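Local coordinates for protein Sso-CP2 metallo-carboxypetidase (Sulfolobus solfataricus, PDB 4MMO) that binds zinc and probably hydrolyses peptides from their carboxyl end, as a metallo-carboxypeptidase of the M20 family, at residues P79-P87 with A408-K416; T278-C289 with R303-V313. One frame throughout, in Å; residues are numbered along the deposited sequence.

Interaction 1 (P79-P87 with A408-K416); sequences PISEWKRAP and AHAPNENIK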
loop_
_atom_site.group_PDB
_atom_site.type_symbol
_atom_site.label_atom_id
_atom_site.label_comp_id
_atom_site.label_asym_id
_atom_site.label_seq_id
_atom_site.Cartn_x
_atom_site.Cartn_y
_atom_site.Cartn_z
ATOM N N PRO A 79 8.994 -15.531 -1.981
ATOM C CA PRO A 79 8.872 -16.450 -0.845
ATOM C C PRO A 79 9.402 -17.853 -1.144
ATOM O O PRO A 79 9.003 -18.465 -2.133
ATOM C CB PRO A 79 7.359 -16.489 -0.596
ATOM C CG PRO A 79 6.717 -16.066 -1.903
ATOM C CD PRO A 79 7.798 -15.585 -2.837
ATOM N N ILE A 80 10.276 -18.352 -0.274
ATOM C CA ILE A 80 10.929 -19.646 -0.463
ATOM C C ILE A 80 9.919 -20.779 -0.627
ATOM O O ILE A 80 10.216 -21.799 -1.248
ATOM C CB ILE A 80 11.887 -19.963 0.723
ATOM C CG1 ILE A 80 13.183 -19.162 0.602
ATOM C CG2 ILE A 80 12.258 -21.445 0.778
ATOM C CD1 ILE A 80 13.047 -17.680 0.870
ATOM N N SER A 81 8.726 -20.596 -0.071
ATOM C CA SER A 81 7.704 -21.640 -0.093
ATOM C C SER A 81 7.268 -22.009 -1.512
ATOM O O SER A 81 6.918 -23.157 -1.777
ATOM C CB SER A 81 6.487 -21.207 0.726
ATOM O OG SER A 81 5.917 -20.016 0.210
ATOM N N GLU A 82 7.292 -21.038 -2.418
ATOM C CA GLU A 82 6.846 -21.262 -3.791
ATOM C C GLU A 82 7.868 -22.042 -4.620
ATOM O O GLU A 82 7.547 -22.536 -5.701
ATOM C CB GLU A 82 6.522 -19.926 -4.465
ATOM C CG GLU A 82 5.185 -19.335 -4.033
ATOM C CD GLU A 82 4.972 -17.919 -4.537
ATOM O OE1 GLU A 82 5.834 -17.411 -5.284
ATOM O OE2 GLU A 82 3.938 -17.313 -4.183
ATOM N N TRP A 83 9.093 -22.150 -4.112
ATOM C CA TRP A 83 10.151 -22.893 -4.795
ATOM C C TRP A 83 10.021 -24.397 -4.559
ATOM O O TRP A 83 9.928 -24.848 -3.417
ATOM C CB TRP A 83 11.526 -22.426 -4.311
ATOM C CG TRP A 83 11.952 -21.096 -4.851
ATOM C CD1 TRP A 83 11.561 -19.865 -4.408
ATOM C CD2 TRP A 83 12.864 -20.858 -5.931
ATOM N NE1 TRP A 83 12.170 -18.879 -5.146
ATOM C CE2 TRP A 83 12.975 -19.464 -6.087
ATOM C CE3 TRP A 83 13.597 -21.696 -6.779
ATOM C CZ2 TRP A 83 13.789 -18.884 -7.062
ATOM C CZ3 TRP A 83 14.402 -21.114 -7.748
ATOM C CH2 TRP A 83 14.492 -19.724 -7.879
ATOM N N LYS A 84 10.025 -25.173 -5.642
ATOM C CA LYS A 84 9.928 -26.627 -5.537
ATOM C C LYS A 84 11.248 -27.231 -5.088
ATOM O O LYS A 84 11.276 -28.226 -4.364
ATOM C CB LYS A 84 9.517 -27.235 -6.876
ATOM C CG LYS A 84 8.120 -26.854 -7.307
ATOM C CD LYS A 84 7.720 -27.569 -8.582
ATOM C CE LYS A 84 6.275 -27.274 -8.947
ATOM N NZ LYS A 84 6.029 -25.814 -9.107
ATOM N N ARG A 85 12.339 -26.621 -5.537
ATOM C CA ARG A 85 13.680 -27.015 -5.135
ATOM C C ARG A 85 14.329 -25.778 -4.535
ATOM O O ARG A 85 13.956 -24.664 -4.886
ATOM C CB ARG A 85 14.475 -27.511 -6.344
ATOM C CG ARG A 85 13.736 -28.530 -7.206
ATOM C CD ARG A 85 14.297 -28.574 -8.616
ATOM N NE ARG A 85 13.534 -29.473 -9.479
ATOM C CZ ARG A 85 12.440 -29.127 -10.152
ATOM N NH1 ARG A 85 11.961 -27.891 -10.080
ATOM N NH2 ARG A 85 11.820 -30.024 -10.903
ATOM N N ALA A 86 15.280 -25.964 -3.624
ATOM C CA ALA A 86 15.927 -24.827 -2.973
ATOM C C ALA A 86 16.506 -23.888 -4.033
ATOM O O ALA A 86 17.164 -24.351 -4.962
ATOM C CB ALA A 86 17.021 -25.303 -2.037
ATOM N N PRO A 87 16.261 -22.570 -3.897
ATOM C CA PRO A 87 16.684 -21.588 -4.903
ATOM C C PRO A 87 18.136 -21.697 -5.348
ATOM O O PRO A 87 18.430 -21.319 -6.481
ATOM C CB PRO A 87 16.463 -20.253 -4.194
ATOM C CG PRO A 87 15.350 -20.509 -3.273
ATOM C CD PRO A 87 15.514 -21.923 -2.802
ATOM N N ALA A 408 12.835 -16.213 -15.122
ATOM C CA ALA A 408 13.711 -15.232 -14.496
ATOM C C ALA A 408 12.862 -14.203 -13.753
ATOM O O ALA A 408 11.787 -13.821 -14.221
ATOM C CB ALA A 408 14.583 -14.553 -15.538
ATOM N N HIS A 409 13.340 -13.758 -12.595
ATOM C CA HIS A 409 12.580 -12.832 -11.758
ATOM C C HIS A 409 11.301 -13.505 -11.265
ATOM O O HIS A 409 10.247 -12.873 -11.171
ATOM N N ALA A 410 11.407 -14.794 -10.952
ATOM C CA ALA A 410 10.260 -15.592 -10.543
ATOM C C ALA A 410 10.760 -16.892 -9.915
ATOM O O ALA A 410 11.927 -17.250 -10.076
ATOM C CB ALA A 410 9.375 -15.878 -11.741
ATOM N N PRO A 411 9.886 -17.604 -9.188
ATOM C CA PRO A 411 10.372 -18.831 -8.551
ATOM C C PRO A 411 10.611 -19.961 -9.548
ATOM O O PRO A 411 10.012 -19.979 -10.622
ATOM C CB PRO A 411 9.241 -19.194 -7.584
ATOM C CG PRO A 411 8.029 -18.590 -8.178
ATOM C CD PRO A 411 8.483 -17.320 -8.840
ATOM N N ASN A 412 11.483 -20.889 -9.172
ATOM C CA ASN A 412 11.840 -22.028 -10.011
ATOM C C ASN A 412 12.482 -21.583 -11.316
ATOM O O ASN A 412 12.156 -22.091 -12.387
ATOM C CB ASN A 412 10.617 -22.907 -10.283
ATOM C CG ASN A 412 9.949 -23.379 -9.004
ATOM O OD1 ASN A 412 10.603 -23.918 -8.109
ATOM N ND2 ASN A 412 8.642 -23.162 -8.904
ATOM N N GLU A 413 13.400 -20.627 -11.219
ATOM C CA GLU A 413 14.182 -20.218 -12.372
ATOM C C GLU A 413 15.045 -21.380 -12.841
ATOM O O GLU A 413 15.612 -22.108 -12.024
ATOM C CB GLU A 413 15.070 -19.021 -12.030
ATOM C CG GLU A 413 16.001 -18.607 -13.163
ATOM C CD GLU A 413 16.880 -17.433 -12.791
ATOM O OE1 GLU A 413 16.601 -16.788 -11.757
ATOM O OE2 GLU A 413 17.859 -17.163 -13.520
ATOM N N ASN A 414 15.153 -21.546 -14.157
ATOM C CA ASN A 414 15.932 -22.642 -14.720
ATOM C C ASN A 414 16.381 -22.388 -16.155
ATOM O O ASN A 414 15.808 -21.551 -16.849
ATOM C CB ASN A 414 15.109 -23.925 -14.687
ATOM C CG ASN A 414 13.969 -23.903 -15.685
ATOM O OD1 ASN A 414 14.134 -24.300 -16.835
ATOM N ND2 ASN A 414 12.809 -23.425 -15.253
ATOM N N ILE A 415 17.411 -23.113 -16.586
ATOM C CA ILE A 415 17.829 -23.114 -17.988
ATOM C C ILE A 415 18.025 -24.546 -18.490
ATOM O O ILE A 415 18.476 -25.420 -17.746
ATOM C CB ILE A 415 19.128 -22.300 -18.221
ATOM C CG1 ILE A 415 20.299 -22.868 -17.414
ATOM C CG2 ILE A 415 18.910 -20.844 -17.851
ATOM C CD1 ILE A 415 21.636 -22.590 -18.036
ATOM N N LYS A 416 17.678 -24.785 -19.748
ATOM C CA LYS A 416 17.956 -26.070 -20.372
ATOM C C LYS A 416 19.462 -26.222 -20.508
ATOM O O LYS A 416 20.150 -25.301 -20.954
ATOM C CB LYS A 416 17.290 -26.166 -21.745
ATOM C CG LYS A 416 15.773 -26.203 -21.700
ATOM C CD LYS A 416 15.178 -26.232 -23.097
ATOM C CE LYS A 416 13.683 -25.951 -23.067
ATOM N NZ LYS A 416 13.086 -25.894 -24.431
HETATM O O HOH W 1 12.593 -25.405 -8.484
#
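The indole of Trp83 lies against the backbone of Pro411 and Asn412, joining two loops of the zinc-binding domain of this M20-type fold that are remote in sequence. Asn412 N sits 3.1 Å above the plane of the indole, toward its rim, while Pro411 CB makes a CH-pi contact over the five-membered ring, 3.9 Å from its centroid. A wide, flat aromatic suits this place because it can cover a run of backbone as well as a proline ring. Pro87 CG covers the opposite face, above the ring centre, so the indole is held between two prolines from different loops.

Beside this sandwich, Asn412 turns its amide to the backbone of 82-84. Lys84 N donates to Asn412 OD1 at 2.8 Å, nearly straight at 168°, in the carbonyl plane and on a lone pair; Asn412 ND2 reaches Glu82 O only weakly, at 3.4 Å. Asn412 CG stands across from its own carbonyl carbon (chi1 -56°), which swings the amide over to these groups. Asparagine also tolerates the left-handed backbone found here. A water beside the amide accepts from Arg85 N and NH1, and Arg85 NE is paired with Glu93.

Further out, Glu413, whose CB rests near CH2 of the indole, uses its carboxylate to form a salt bridge with Arg100 and to accept from Ser103 N and Asp104 N at the start of helix 102-121; Asp104 is a zinc ligand. The turn itself is tied by Asn414, whose ND2 gives a hydrogen to Asn412 O at 3.2 Å, that oxygen lying almost in the Asn414 amide plane.

Interaction 2 (T278-C289 with R303-V313); sequences TYPTCNVDGFEC and RAFAKLDFRLV. With SO4 (sulfate ion), chain D.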
loop_
_atom_site.group_PDB
_atom_site.type_symbol
_atom_site.label_atom_id
_atom_site.label_comp_id
_atom_site.label_asym_id
_atom_site.label_seq_id
_atom_site.Cartn_x
_atom_site.Cartn_y
_atom_site.Cartn_z
ATOM N N THR A 278 8.254 1.304 -27.337
ATOM C CA THR A 278 8.383 2.708 -27.753
ATOM C C THR A 278 7.818 3.734 -26.757
ATOM O O THR A 278 8.241 4.890 -26.762
ATOM C CB THR A 278 7.720 2.922 -29.152
ATOM O OG1 THR A 278 8.385 2.100 -30.119
ATOM C CG2 THR A 278 7.793 4.374 -29.609
ATOM N N TYR A 279 6.880 3.330 -25.905
ATOM C CA TYR A 279 6.222 4.288 -25.009
ATOM C C TYR A 279 6.989 4.504 -23.700
ATOM O O TYR A 279 7.326 3.539 -23.007
ATOM C CB TYR A 279 4.802 3.836 -24.657
ATOM C CG TYR A 279 3.820 3.784 -25.808
ATOM C CD1 TYR A 279 4.193 4.140 -27.098
ATOM C CD2 TYR A 279 2.508 3.379 -25.595
ATOM C CE1 TYR A 279 3.284 4.087 -28.142
ATOM C CE2 TYR A 279 1.600 3.320 -26.626
ATOM C CZ TYR A 279 1.990 3.675 -27.898
ATOM O OH TYR A 279 1.077 3.616 -28.925
ATOM N N PRO A 280 7.253 5.773 -23.344
ATOM C CA PRO A 280 7.752 6.022 -21.989
ATOM C C PRO A 280 6.610 5.874 -20.983
ATOM O O PRO A 280 5.456 5.939 -21.398
ATOM C CB PRO A 280 8.236 7.471 -22.058
ATOM C CG PRO A 280 7.383 8.096 -23.106
ATOM C CD PRO A 280 7.131 7.018 -24.125
ATOM N N THR A 281 6.914 5.672 -19.704
ATOM C CA THR A 281 5.868 5.433 -18.710
ATOM C C THR A 281 6.014 6.277 -17.456
ATOM O O THR A 281 7.085 6.806 -17.165
ATOM C CB THR A 281 5.855 3.963 -18.250
ATOM O OG1 THR A 281 7.046 3.681 -17.502
ATOM C CG2 THR A 281 5.761 3.026 -19.445
ATOM N N CYS A 282 4.906 6.399 -16.732
ATOM C CA CYS A 282 4.904 6.843 -15.346
ATOM C C CYS A 282 4.059 5.846 -14.570
ATOM O O CYS A 282 2.835 5.947 -14.546
ATOM C CB CYS A 282 4.314 8.244 -15.204
ATOM S SG CYS A 282 4.024 8.732 -13.478
ATOM N N ASN A 283 4.722 4.878 -13.950
ATOM C CA ASN A 283 4.044 3.770 -13.295
ATOM C C ASN A 283 4.113 3.860 -11.772
ATOM O O ASN A 283 5.129 4.278 -11.210
ATOM C CB ASN A 283 4.660 2.456 -13.770
ATOM C CG ASN A 283 4.021 1.248 -13.127
ATOM O OD1 ASN A 283 2.875 0.909 -13.423
ATOM N ND2 ASN A 283 4.762 0.583 -12.252
ATOM N N VAL A 284 3.026 3.470 -11.111
ATOM C CA VAL A 284 2.991 3.412 -9.654
ATOM C C VAL A 284 3.310 1.991 -9.207
ATOM O O VAL A 284 2.556 1.060 -9.489
ATOM C CB VAL A 284 1.616 3.846 -9.095
ATOM C CG1 VAL A 284 1.586 3.729 -7.572
ATOM C CG2 VAL A 284 1.290 5.271 -9.522
ATOM N N ASP A 285 4.433 1.829 -8.514
ATOM C CA ASP A 285 4.854 0.518 -8.033
ATOM C C ASP A 285 4.231 0.227 -6.684
ATOM O O ASP A 285 4.060 -0.932 -6.301
ATOM C CB ASP A 285 6.375 0.454 -7.894
ATOM C CG ASP A 285 7.086 0.735 -9.187
ATOM O OD1 ASP A 285 7.201 -0.191 -10.017
ATOM O OD2 ASP A 285 7.526 1.884 -9.374
ATOM N N GLY A 286 3.908 1.284 -5.951
ATOM C CA GLY A 286 3.400 1.121 -4.608
ATOM C C GLY A 286 2.749 2.364 -4.051
ATOM O O GLY A 286 3.122 3.488 -4.378
ATOM N N PHE A 287 1.750 2.140 -3.211
ATOM C CA PHE A 287 1.116 3.202 -2.456
ATOM C C PHE A 287 0.656 2.611 -1.131
ATOM O O PHE A 287 -0.134 1.665 -1.103
ATOM C CB PHE A 287 -0.064 3.785 -3.235
ATOM C CG PHE A 287 -0.716 4.965 -2.564
ATOM C CD1 PHE A 287 -0.415 6.259 -2.954
ATOM C CD2 PHE A 287 -1.636 4.779 -1.551
ATOM C CE1 PHE A 287 -1.018 7.342 -2.337
ATOM C CE2 PHE A 287 -2.238 5.855 -0.938
ATOM C CZ PHE A 287 -1.928 7.136 -1.331
ATOM N N GLU A 288 1.183 3.158 -0.041
ATOM C CA GLU A 288 0.848 2.706 1.302
ATOM C C GLU A 288 0.386 3.886 2.132
ATOM O O GLU A 288 0.992 4.956 2.105
ATOM C CB GLU A 288 2.068 2.071 1.970
ATOM C CG GLU A 288 1.857 1.634 3.417
ATOM C CD GLU A 288 0.926 0.443 3.542
ATOM O OE1 GLU A 288 0.974 -0.446 2.663
ATOM O OE2 GLU A 288 0.145 0.394 4.517
ATOM N N CYS A 289 -0.690 3.681 2.876
ATOM C CA CYS A 289 -1.162 4.689 3.809
ATOM C C CYS A 289 -2.179 4.118 4.778
ATOM O O CYS A 289 -3.020 3.303 4.403
ATOM C CB CYS A 289 -1.791 5.859 3.064
ATOM S SG CYS A 289 -2.354 7.137 4.191
ATOM N N ARG A 303 0.855 9.648 7.846
ATOM C CA ARG A 303 1.886 9.403 6.848
ATOM C C ARG A 303 1.332 8.655 5.634
ATOM O O ARG A 303 0.491 7.766 5.769
ATOM C CB ARG A 303 3.018 8.597 7.488
ATOM C CG ARG A 303 4.335 8.626 6.739
ATOM C CD ARG A 303 5.440 8.010 7.587
ATOM N NE ARG A 303 6.667 7.782 6.827
ATOM C CZ ARG A 303 7.682 8.638 6.734
ATOM N NH1 ARG A 303 7.645 9.812 7.355
ATOM N NH2 ARG A 303 8.746 8.316 6.012
ATOM N N ALA A 304 1.815 9.028 4.454
ATOM C CA ALA A 304 1.488 8.339 3.211
ATOM C C ALA A 304 2.690 8.407 2.282
ATOM O O ALA A 304 3.333 9.449 2.177
ATOM C CB ALA A 304 0.286 8.984 2.541
ATOM N N PHE A 305 3.001 7.300 1.615
ATOM C CA PHE A 305 4.061 7.314 0.613
ATOM C C PHE A 305 3.727 6.477 -0.616
ATOM O O PHE A 305 2.928 5.539 -0.555
ATOM C CB PHE A 305 5.403 6.879 1.216
ATOM C CG PHE A 305 5.405 5.484 1.766
ATOM C CD1 PHE A 305 4.974 5.235 3.058
ATOM C CD2 PHE A 305 5.856 4.425 0.999
ATOM C CE1 PHE A 305 4.982 3.950 3.570
ATOM C CE2 PHE A 305 5.867 3.139 1.504
ATOM C CZ PHE A 305 5.431 2.901 2.793
ATOM N N ALA A 306 4.347 6.848 -1.731
ATOM C CA ALA A 306 4.157 6.163 -2.997
ATOM C C ALA A 306 5.503 6.011 -3.699
ATOM O O ALA A 306 6.403 6.827 -3.505
ATOM C CB ALA A 306 3.192 6.946 -3.872
ATOM N N LYS A 307 5.629 4.958 -4.504
ATOM C CA LYS A 307 6.840 4.695 -5.265
ATOM C C LYS A 307 6.524 4.662 -6.755
ATOM O O LYS A 307 5.635 3.931 -7.195
ATOM C CB LYS A 307 7.469 3.372 -4.829
ATOM C CG LYS A 307 8.152 3.436 -3.477
ATOM C CD LYS A 307 8.759 2.095 -3.093
ATOM C CE LYS A 307 9.192 2.082 -1.633
ATOM N NZ LYS A 307 10.654 1.848 -1.478
ATOM N N LEU A 308 7.263 5.460 -7.520
ATOM C CA LEU A 308 7.043 5.597 -8.954
ATOM C C LEU A 308 8.293 5.200 -9.718
ATOM O O LEU A 308 9.412 5.494 -9.289
ATOM C CB LEU A 308 6.696 7.045 -9.307
ATOM C CG LEU A 308 5.601 7.726 -8.486
ATOM C CD1 LEU A 308 5.588 9.219 -8.773
ATOM C CD2 LEU A 308 4.246 7.113 -8.788
ATOM N N ASP A 309 8.098 4.526 -10.846
ATOM C CA ASP A 309 9.179 4.293 -11.788
ATOM C C ASP A 309 8.768 4.851 -13.145
ATOM O O ASP A 309 7.644 4.634 -13.602
ATOM C CB ASP A 309 9.530 2.801 -11.872
ATOM C CG ASP A 309 8.487 1.990 -12.619
ATOM O OD1 ASP A 309 7.395 1.762 -12.061
ATOM O OD2 ASP A 309 8.765 1.566 -13.762
ATOM N N PHE A 310 9.675 5.606 -13.759
ATOM C CA PHE A 310 9.471 6.147 -15.096
ATOM C C PHE A 310 10.385 5.405 -16.061
ATOM O O PHE A 310 11.601 5.434 -15.893
ATOM C CB PHE A 310 9.841 7.633 -15.155
ATOM C CG PHE A 310 8.966 8.534 -14.320
ATOM C CD1 PHE A 310 9.207 8.703 -12.967
ATOM C CD2 PHE A 310 7.928 9.244 -14.902
ATOM C CE1 PHE A 310 8.414 9.547 -12.206
ATOM C CE2 PHE A 310 7.136 10.086 -14.147
ATOM C CZ PHE A 310 7.380 10.239 -12.797
ATOM N N ARG A 311 9.812 4.741 -17.061
ATOM C CA ARG A 311 10.615 4.140 -18.123
ATOM C C ARG A 311 10.774 5.173 -19.223
ATOM O O ARG A 311 9.795 5.785 -19.651
ATOM C CB ARG A 311 9.951 2.885 -18.678
ATOM C CG ARG A 311 9.685 1.817 -17.644
ATOM C CD ARG A 311 10.956 1.124 -17.203
ATOM N NE ARG A 311 10.677 0.163 -16.141
ATOM C CZ ARG A 311 11.472 -0.844 -15.804
ATOM N NH1 ARG A 311 12.615 -1.046 -16.448
ATOM N NH2 ARG A 311 11.120 -1.659 -14.821
ATOM N N LEU A 312 12.006 5.361 -19.681
ATOM C CA LEU A 312 12.329 6.442 -20.603
ATOM C C LEU A 312 12.809 5.929 -21.955
ATOM O O LEU A 312 13.300 4.805 -22.071
ATOM C CB LEU A 312 13.401 7.332 -19.980
ATOM C CG LEU A 312 13.046 7.877 -18.594
ATOM C CD1 LEU A 312 14.238 8.583 -17.969
ATOM C CD2 LEU A 312 11.849 8.814 -18.689
ATOM N N VAL A 313 12.661 6.769 -22.974
ATOM C CA VAL A 313 13.101 6.448 -24.324
ATOM C C VAL A 313 13.926 7.616 -24.853
ATOM O O VAL A 313 13.830 8.722 -24.322
ATOM C CB VAL A 313 11.903 6.179 -25.260
ATOM C CG1 VAL A 313 11.074 5.018 -24.736
ATOM C CG2 VAL A 313 11.034 7.424 -25.405
HETATM S S SO4 D . 14.690 -4.263 -15.515
HETATM O O1 SO4 D . 13.952 -4.259 -14.258
HETATM O O2 SO4 D . 16.124 -4.482 -15.259
HETATM O O3 SO4 D . 14.040 -5.285 -16.345
HETATM O O4 SO4 D . 14.554 -2.977 -16.190
HETATM O O HOH W 2 7.012 1.372 -15.807
#
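Asp309 and Asn283 face each other as a hydrogen-bonded antiparallel pair. The aspartate CB lies 3.3 Å from Asp285 OD2. With chi1 at 73°, CG sits between the backbone N and the carbonyl carbon, bringing the carboxylate over the neighbouring strand. Asp309 OD1 takes a hydrogen from Asn283 ND2 at 2.9 Å on its syn lone pair, and lies 2.7 Å from Asp285 OD2, so one of the two acids probably holds a proton; Asp285 OD1 accepts from Ile299 N of the second subunit. Asp309 OD2 accepts from a water that also binds Thr281 OG1, bonds to Ser198 OG of the second subunit, and forms a weak salt bridge with Arg311 NE at 3.4 Å. An alanine here is likely to leave Asn283 ND2 without its acceptor on this strand and Arg311 NE without its carboxylate. Arg311 NH1 also binds a sulfate, probably from the crystallisation liquor.

Apolar residues suit the other face, which helix 207-218 covers: Phe287 meets Leu211 and Ile215, and Leu308 meets Leu218 and Val284. Asp285 and Gly286 both turn their N-H to Lys307 O, the second weakly: a classic beta bulge in a hairpin of the M20 dimerisation domain, whose sheet continues into the second subunit.

Interaction 1 belongs to the zinc-binding domain and interaction 2 to the dimerisation domain; their centres are about 27 Å apart and they share no strand or helix. In sequence, the hairpin of 278-289 and 303-313 is nested within the long loop closed by 79-87 and 408-416. The first contact is small and partly buried, resting on one indole and one strong hydrogen bond from a backbone N-H to a side-chain amide, between irregular loops. By contrast, the second is mostly buried and gets its regularity from repeated backbone bonds, with a polar face turned to the other subunit. Each approaches the metal site: Glu413 comes about 9 Å from the zinc ion, and Arg311 about 11 Å, measured from their side chains.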